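Pectinesterase A (PDB 2NTP) hydrolyses the methyl esters of galacturonosyl units in pectin, releasing methanol in the first step of plant-tissue maceration and soft rot. Local coordinates at residues 112-115 / 116-119; 318-321 / 322-326; 293-296 / 297-300. All blocks are in the same frame, centred on the assembly; numbering follows the deposited sequence.

Contact 1: residues 112-115 / 116-119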
loop_
_atom_site.group_PDB
_atom_site.type_symbol
_atom_site.label_atom_id
_atom_site.label_comp_id
_atom_site.label_asym_id
_atom_site.label_seq_id
_atom_site.Cartn_x
_atom_site.Cartn_y
_atom_site.Cartn_z
ATOM N N PRO A 112 -13.598 -8.967 7.514
ATOM C CA PRO A 112 -14.027 -9.893 8.574
ATOM C C PRO A 112 -15.476 -10.374 8.433
ATOM O O PRO A 112 -15.751 -11.547 8.682
ATOM C CB PRO A 112 -13.855 -9.070 9.853
ATOM C CG PRO A 112 -12.795 -8.048 9.498
ATOM C CD PRO A 112 -13.153 -7.679 8.082
ATOM N N ALA A 113 -16.385 -9.485 8.042
ATOM C CA ALA A 113 -17.784 -9.882 7.851
ATOM C C ALA A 113 -17.900 -10.879 6.704
ATOM O O ALA A 113 -18.672 -11.836 6.785
ATOM C CB ALA A 113 -18.674 -8.670 7.614
ATOM N N ASN A 114 -17.119 -10.659 5.647
ATOM C CA ASN A 114 -17.060 -11.595 4.528
ATOM C C ASN A 114 -16.625 -12.993 4.967
ATOM O O ASN A 114 -17.254 -13.982 4.602
ATOM C CB ASN A 114 -16.119 -11.102 3.434
ATOM C CG ASN A 114 -16.175 -11.972 2.191
ATOM O OD1 ASN A 114 -17.118 -11.883 1.408
ATOM N ND2 ASN A 114 -15.169 -12.822 2.008
ATOM N N GLN A 115 -15.546 -13.063 5.745
ATOM C CA GLN A 115 -15.014 -14.343 6.216
ATOM C C GLN A 115 -15.964 -15.066 7.160
ATOM O O GLN A 115 -15.965 -16.296 7.209
ATOM C CB GLN A 115 -13.649 -14.152 6.889
ATOM C CG GLN A 115 -12.606 -13.562 5.959
ATOM C CD GLN A 115 -12.323 -14.445 4.763
ATOM O OE1 GLN A 115 -12.923 -14.279 3.699
ATOM N NE2 GLN A 115 -11.419 -15.402 4.933
ATOM N N ALA A 116 -16.765 -14.298 7.902
ATOM C CA ALA A 116 -17.727 -14.856 8.857
ATOM C C ALA A 116 -18.956 -15.454 8.171
ATOM O O ALA A 116 -19.730 -16.192 8.795
ATOM C CB ALA A 116 -18.144 -13.800 9.873
ATOM N N LYS A 117 -19.144 -15.131 6.895
ATOM C CA LYS A 117 -20.273 -15.675 6.136
ATOM C C LYS A 117 -20.152 -17.190 6.010
ATOM O O LYS A 117 -19.049 -17.738 5.973
ATOM C CB LYS A 117 -20.371 -15.035 4.750
ATOM C CG LYS A 117 -20.795 -13.567 4.775
ATOM C CD LYS A 117 -20.946 -12.998 3.368
ATOM C CE LYS A 117 -21.594 -11.626 3.421
ATOM N NZ LYS A 117 -21.685 -10.980 2.077
ATOM N N SER A 118 -21.299 -17.862 5.955
ATOM C CA SER A 118 -21.331 -19.303 5.751
ATOM C C SER A 118 -20.732 -19.643 4.387
ATOM O O SER A 118 -20.885 -18.876 3.433
ATOM C CB SER A 118 -22.774 -19.805 5.839
ATOM O OG SER A 118 -23.335 -19.497 7.107
ATOM N N ASP A 119 -20.046 -20.779 4.298
ATOM C CA ASP A 119 -19.366 -21.176 3.061
ATOM C C ASP A 119 -20.310 -21.308 1.860
ATOM O O ASP A 119 -19.899 -21.084 0.721
ATOM C CB ASP A 119 -18.572 -22.474 3.257
ATOM C CG ASP A 119 -17.378 -22.306 4.185
ATOM O OD1 ASP A 119 -16.998 -21.156 4.490
ATOM O OD2 ASP A 119 -16.812 -23.341 4.606
HETATM O O HOH W 1 -19.072 -10.088 1.444
#

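Contact 2: residues 318-321 / 322-326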
loop_
_atom_site.group_PDB
_atom_site.type_symbol
_atom_site.label_atom_id
_atom_site.label_comp_id
_atom_site.label_asym_id
_atom_site.label_seq_id
_atom_site.Cartn_x
_atom_site.Cartn_y
_atom_site.Cartn_z
ATOM N N ARG A 318 18.556 -11.698 7.718
ATOM C CA ARG A 318 19.807 -11.074 7.303
ATOM C C ARG A 318 19.872 -9.601 7.677
ATOM O O ARG A 318 18.868 -8.882 7.622
ATOM C CB ARG A 318 20.048 -11.254 5.801
ATOM C CG ARG A 318 20.211 -12.708 5.367
ATOM C CD ARG A 318 19.099 -13.135 4.419
ATOM N NE ARG A 318 19.400 -12.738 3.053
ATOM C CZ ARG A 318 18.527 -12.678 2.050
ATOM N NH1 ARG A 318 17.244 -12.978 2.229
ATOM N NH2 ARG A 318 18.950 -12.300 0.854
ATOM N N GLN A 319 21.070 -9.171 8.055
ATOM C CA GLN A 319 21.303 -7.823 8.537
ATOM C C GLN A 319 22.246 -7.076 7.611
ATOM O O GLN A 319 23.212 -7.648 7.097
ATOM C CB GLN A 319 21.897 -7.861 9.948
ATOM C CG GLN A 319 21.084 -8.669 10.959
ATOM C CD GLN A 319 19.754 -8.022 11.311
ATOM O OE1 GLN A 319 19.680 -6.816 11.553
ATOM N NE2 GLN A 319 18.694 -8.827 11.343
ATOM N N LEU A 320 21.963 -5.796 7.403
ATOM C CA LEU A 320 22.862 -4.930 6.652
ATOM C C LEU A 320 24.032 -4.497 7.524
ATOM O O LEU A 320 23.882 -4.320 8.736
ATOM C CB LEU A 320 22.125 -3.681 6.153
ATOM C CG LEU A 320 20.929 -3.816 5.208
ATOM C CD1 LEU A 320 20.403 -2.430 4.867
ATOM C CD2 LEU A 320 21.290 -4.581 3.937
ATOM N N THR A 321 25.193 -4.324 6.897
ATOM C CA THR A 321 26.322 -3.656 7.542
ATOM C C THR A 321 26.050 -2.147 7.561
ATOM O O THR A 321 25.149 -1.666 6.864
ATOM C CB THR A 321 27.644 -3.915 6.786
ATOM O OG1 THR A 321 27.557 -3.356 5.471
ATOM C CG2 THR A 321 27.938 -5.415 6.682
ATOM N N ASP A 322 26.832 -1.402 8.343
ATOM C CA ASP A 322 26.742 0.062 8.356
ATOM C C ASP A 322 26.914 0.648 6.949
ATOM O O ASP A 322 26.148 1.519 6.531
ATOM C CB ASP A 322 27.792 0.667 9.296
ATOM C CG ASP A 322 27.542 0.334 10.761
ATOM O OD1 ASP A 322 26.382 0.044 11.142
ATOM O OD2 ASP A 322 28.519 0.370 11.542
ATOM N N ALA A 323 27.919 0.156 6.226
ATOM C CA ALA A 323 28.187 0.581 4.851
ATOM C C ALA A 323 27.004 0.313 3.921
ATOM O O ALA A 323 26.652 1.164 3.100
ATOM C CB ALA A 323 29.449 -0.094 4.320
ATOM N N GLN A 324 26.393 -0.865 4.058
ATOM C CA GLN A 324 25.231 -1.237 3.250
ATOM C C GLN A 324 24.011 -0.381 3.588
ATOM O O GLN A 324 23.251 -0.003 2.695
ATOM C CB GLN A 324 24.896 -2.717 3.425
ATOM C CG GLN A 324 25.823 -3.667 2.673
ATOM C CD GLN A 324 25.582 -5.124 3.029
ATOM O OE1 GLN A 324 25.170 -5.448 4.145
ATOM N NE2 GLN A 324 25.845 -6.016 2.077
ATOM N N ALA A 325 23.842 -0.073 4.875
ATOM C CA ALA A 325 22.745 0.782 5.345
ATOM C C ALA A 325 22.793 2.190 4.750
ATOM O O ALA A 325 21.751 2.807 4.528
ATOM C CB ALA A 325 22.735 0.850 6.859
ATOM N N ALA A 326 24.004 2.688 4.493
ATOM C CA ALA A 326 24.204 4.016 3.908
ATOM C C ALA A 326 23.685 4.120 2.473
ATOM O O ALA A 326 23.557 5.221 1.934
ATOM C CB ALA A 326 25.684 4.402 3.966
HETATM O O HOH W 2 24.988 -7.898 5.066
#

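Contact 3: residues 293-296 / 297-300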
loop_
_atom_site.group_PDB
_atom_site.type_symbol
_atom_site.label_atom_id
_atom_site.label_comp_id
_atom_site.label_asym_id
_atom_site.label_seq_id
_atom_site.Cartn_x
_atom_site.Cartn_y
_atom_site.Cartn_z
ATOM N N TRP A 293 7.324 -22.591 -5.303
ATOM C CA TRP A 293 7.552 -21.821 -4.084
ATOM C C TRP A 293 8.742 -20.897 -4.236
ATOM O O TRP A 293 9.807 -21.299 -4.717
ATOM C CB TRP A 293 7.741 -22.741 -2.870
ATOM C CG TRP A 293 6.461 -23.391 -2.434
ATOM C CD1 TRP A 293 5.996 -24.615 -2.813
ATOM C CD2 TRP A 293 5.469 -22.837 -1.558
ATOM N NE1 TRP A 293 4.777 -24.865 -2.226
ATOM C CE2 TRP A 293 4.432 -23.792 -1.447
ATOM C CE3 TRP A 293 5.353 -21.628 -0.858
ATOM C CZ2 TRP A 293 3.292 -23.578 -0.662
ATOM C CZ3 TRP A 293 4.214 -21.415 -0.072
ATOM C CH2 TRP A 293 3.205 -22.389 0.020
ATOM N N PHE A 294 8.544 -19.652 -3.823
ATOM C CA PHE A 294 9.600 -18.655 -3.809
ATOM C C PHE A 294 9.986 -18.374 -2.363
ATOM O O PHE A 294 9.131 -18.061 -1.533
ATOM C CB PHE A 294 9.138 -17.391 -4.522
ATOM C CG PHE A 294 8.688 -17.634 -5.931
ATOM C CD1 PHE A 294 9.620 -17.822 -6.950
ATOM C CD2 PHE A 294 7.331 -17.690 -6.238
ATOM C CE1 PHE A 294 9.199 -18.049 -8.267
ATOM C CE2 PHE A 294 6.902 -17.918 -7.545
ATOM C CZ PHE A 294 7.842 -18.099 -8.560
ATOM N N ASN A 295 11.276 -18.514 -2.071
ATOM C CA ASN A 295 11.766 -18.504 -0.695
ATOM C C ASN A 295 12.397 -17.180 -0.276
ATOM O O ASN A 295 13.022 -16.501 -1.098
ATOM C CB ASN A 295 12.755 -19.657 -0.491
ATOM C CG ASN A 295 12.125 -21.019 -0.737
ATOM O OD1 ASN A 295 11.000 -21.298 -0.306
ATOM N ND2 ASN A 295 12.859 -21.884 -1.427
ATOM N N PRO A 296 12.245 -16.810 1.013
ATOM C CA PRO A 296 12.777 -15.533 1.479
ATOM C C PRO A 296 14.303 -15.431 1.364
ATOM O O PRO A 296 14.827 -14.341 1.120
ATOM C CB PRO A 296 12.326 -15.476 2.946
ATOM C CG PRO A 296 12.093 -16.902 3.334
ATOM C CD PRO A 296 11.559 -17.546 2.095
ATOM N N GLU A 297 15.002 -16.557 1.513
ATOM C CA GLU A 297 16.466 -16.564 1.435
ATOM C C GLU A 297 16.975 -16.251 0.021
ATOM O O GLU A 297 18.122 -15.827 -0.156
ATOM C CB GLU A 297 17.048 -17.888 1.959
ATOM C CG GLU A 297 16.642 -19.127 1.173
ATOM C CD GLU A 297 15.440 -19.856 1.757
ATOM O OE1 GLU A 297 14.587 -19.221 2.421
ATOM O OE2 GLU A 297 15.350 -21.087 1.538
ATOM N N ASP A 298 16.111 -16.451 -0.973
ATOM C CA ASP A 298 16.430 -16.132 -2.364
ATOM C C ASP A 298 15.963 -14.733 -2.761
ATOM O O ASP A 298 16.145 -14.309 -3.906
ATOM C CB ASP A 298 15.803 -17.168 -3.299
ATOM C CG ASP A 298 16.312 -18.576 -3.041
ATOM O OD1 ASP A 298 17.517 -18.738 -2.755
ATOM O OD2 ASP A 298 15.502 -19.521 -3.134
ATOM N N SER A 299 15.353 -14.027 -1.811
ATOM C CA SER A 299 14.789 -12.703 -2.054
ATOM C C SER A 299 15.617 -11.630 -1.345
ATOM O O SER A 299 16.481 -11.953 -0.524
ATOM C CB SER A 299 13.334 -12.663 -1.583
ATOM O OG SER A 299 12.606 -13.746 -2.141
ATOM N N ARG A 300 15.351 -10.363 -1.654
ATOM C CA ARG A 300 16.149 -9.253 -1.121
ATOM C C ARG A 300 15.506 -8.696 0.147
ATOM O O ARG A 300 14.971 -7.583 0.163
ATOM C CB ARG A 300 16.375 -8.171 -2.184
ATOM C CG ARG A 300 17.206 -8.643 -3.373
ATOM C CD ARG A 300 17.326 -7.571 -4.439
ATOM N NE ARG A 300 16.112 -7.442 -5.245
ATOM C CZ ARG A 300 15.917 -6.499 -6.162
ATOM N NH1 ARG A 300 16.850 -5.578 -6.387
ATOM N NH2 ARG A 300 14.788 -6.463 -6.848
HETATM O O HOH W 3 13.051 -18.934 -4.374
HETATM O O HOH W 4 16.206 -21.409 -1.304
#

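Contact 1: residues 112-115 / 116-119
Lys117 and Asn114 meet through a shared water and along the aliphatic part of the lysine. Lys117 CB touches the backbone carbonyl of Asn114, 3.3 Å from Asn114 O. A chi1 of -70° sets Lys117 CG beside its own backbone N, 3.4 Å from Ala113 O, and the extended chain beyond lets NZ reach the water that separates it from the asparagine amide. Water 1 donates a hydrogen bond to Asn114 OD1 (2.7 Å) and accepts one from Lys117 NZ (2.8 Å); Ser123 OG is a second partner of NZ. The other end of the same amide is also used: Asn114 ND2 donates to Gln115 OE1 at 3.2 Å, in the planes of both amides, and to Ile125 O. Gln115 reaches it by bending at chi2 (-62°), while its NE2 turns to Asp197. The side chain of Gln115 is about 5 Å from that of Arg195, which binds substrate, and from a bound galacturonate. The backbone closes the helix, Ala116 N bonding to Pro112 O (3.0 Å) and Lys117 N to Asn114 O (3.2 Å). This last turn of helix 111-116 lies in the excursion that the chain makes between strand 103-107 and strand 133-135.

Contact 2: residues 318-321 / 322-326
A capping box opens helix 322-325, with Thr321 at the N-cap and Gln324 three residues on, each side chain accepting from the other's backbone N-H. Gln324 N donates to Thr321 OG1 at 3.1 Å, and Thr321 N returns a nearly straight bond to Gln324 OE1, 3.0 Å long with an N-H...O angle of 170°. The hydroxyl is placed for this by a chi1 of 63°, which sets OG1 between the backbone N and the carbonyl carbon, where it accepts from Gln324 N. Gln324 leans back across the threonine, its chain extended beyond CG, and its CG packs 3.3 Å from Thr321 OG1. Its carbonyl is gripped a second time by water 2, which donates to Gln324 OE1 (2.6 Å) and to Gln319 O (2.7 Å), tying the amide to the preceding extended chain. Behind the cap, Ala325 N bonds to Thr321 O at 2.9 Å, the first regular helical bond. Leu320, which is buried, lays CD1 4.0 Å from Ala325 CA, while CD2 touches Gln324 OE1 and CB. The helix follows a segment tied to strand 300-304 by backbone hydrogen bonds of Arg318 and Leu320 with Glu303; Leu320 and Ala325 face that strand and strand 264-268 in the large parallel sheet, and Asp322 OD1 bonds to Tyr304 OH.

Contact 3: residues 293-296 / 297-300
Asn295 O is approached by two groups from the turn that follows it: Asp298 N donates to it at 3.1 Å, and Ser299 OG lies 3.0 Å away in a probable hydrogen bond. One residue further on, Ser299 N bonds to Pro296 O at 3.0 Å. These two backbone bonds, each from a residue to the third one before it, are those of the 3-10 turn through Pro296, Glu297 and Asp298. The first torsion of Ser299 puts its hydroxyl beside its own backbone N and turns it back toward Asn295.

On the outer side, three polar side chains gather round water. Asn295 and Glu297 lie side by side and point the same way, with amide and carboxylate planes only 11° apart; Glu297 folds back through a chi1 of 63° and a bend at chi2, so that its OE1 rests 3.5 Å from Asn295 CB and equally near the CD of Pro296. Asp298 runs alongside the asparagine too, but its carboxylate is turned 45° from the amide. Water 4 donates to both acids, at 3.0 Å from Glu297 OE2 and 2.7 Å from Asp298 OD2, and probably eases the repulsion between them; it also accepts a weak bond from Asn295 ND2. Asp298 OD2 is held a second time by water 3, which also accepts from Asn295 N.

The turn links strand 291-294, hairpin partner of strand 282-285, to strand 300-304 at the edge of the ten-stranded parallel sheet. Pro296 packs on Trp279 and Lys281, Ser299 on Pro244, and Arg300 reaches the backbone oxygens of Asn213, Gln216 and Ile262.

In the fold
All three contacts lie on the surface of a right-handed parallel beta-helix, the fold of the pectinesterase family. Contact 1 comes first, in an excursion between strands 103-107 and 133-135; much later contact 3 leads into strand 300-304, and contact 2 follows that strand along the chain. Contacts 2 and 3, centres 19 Å apart, touch where Arg318 NH2 approaches Ser299 O at 2.8 Å, a probable hydrogen bond. Contact 1 stands about 32 Å from contact 3 and 44 Å from contact 2, centre to centre, the latter across the chain's centre. Contact 1 lies near the bound saccharide and contact 3 near substrate-binding Arg243, about 7 Å from the Pro296 side chain to that of Arg243; contact 2 is remote from the annotated sites.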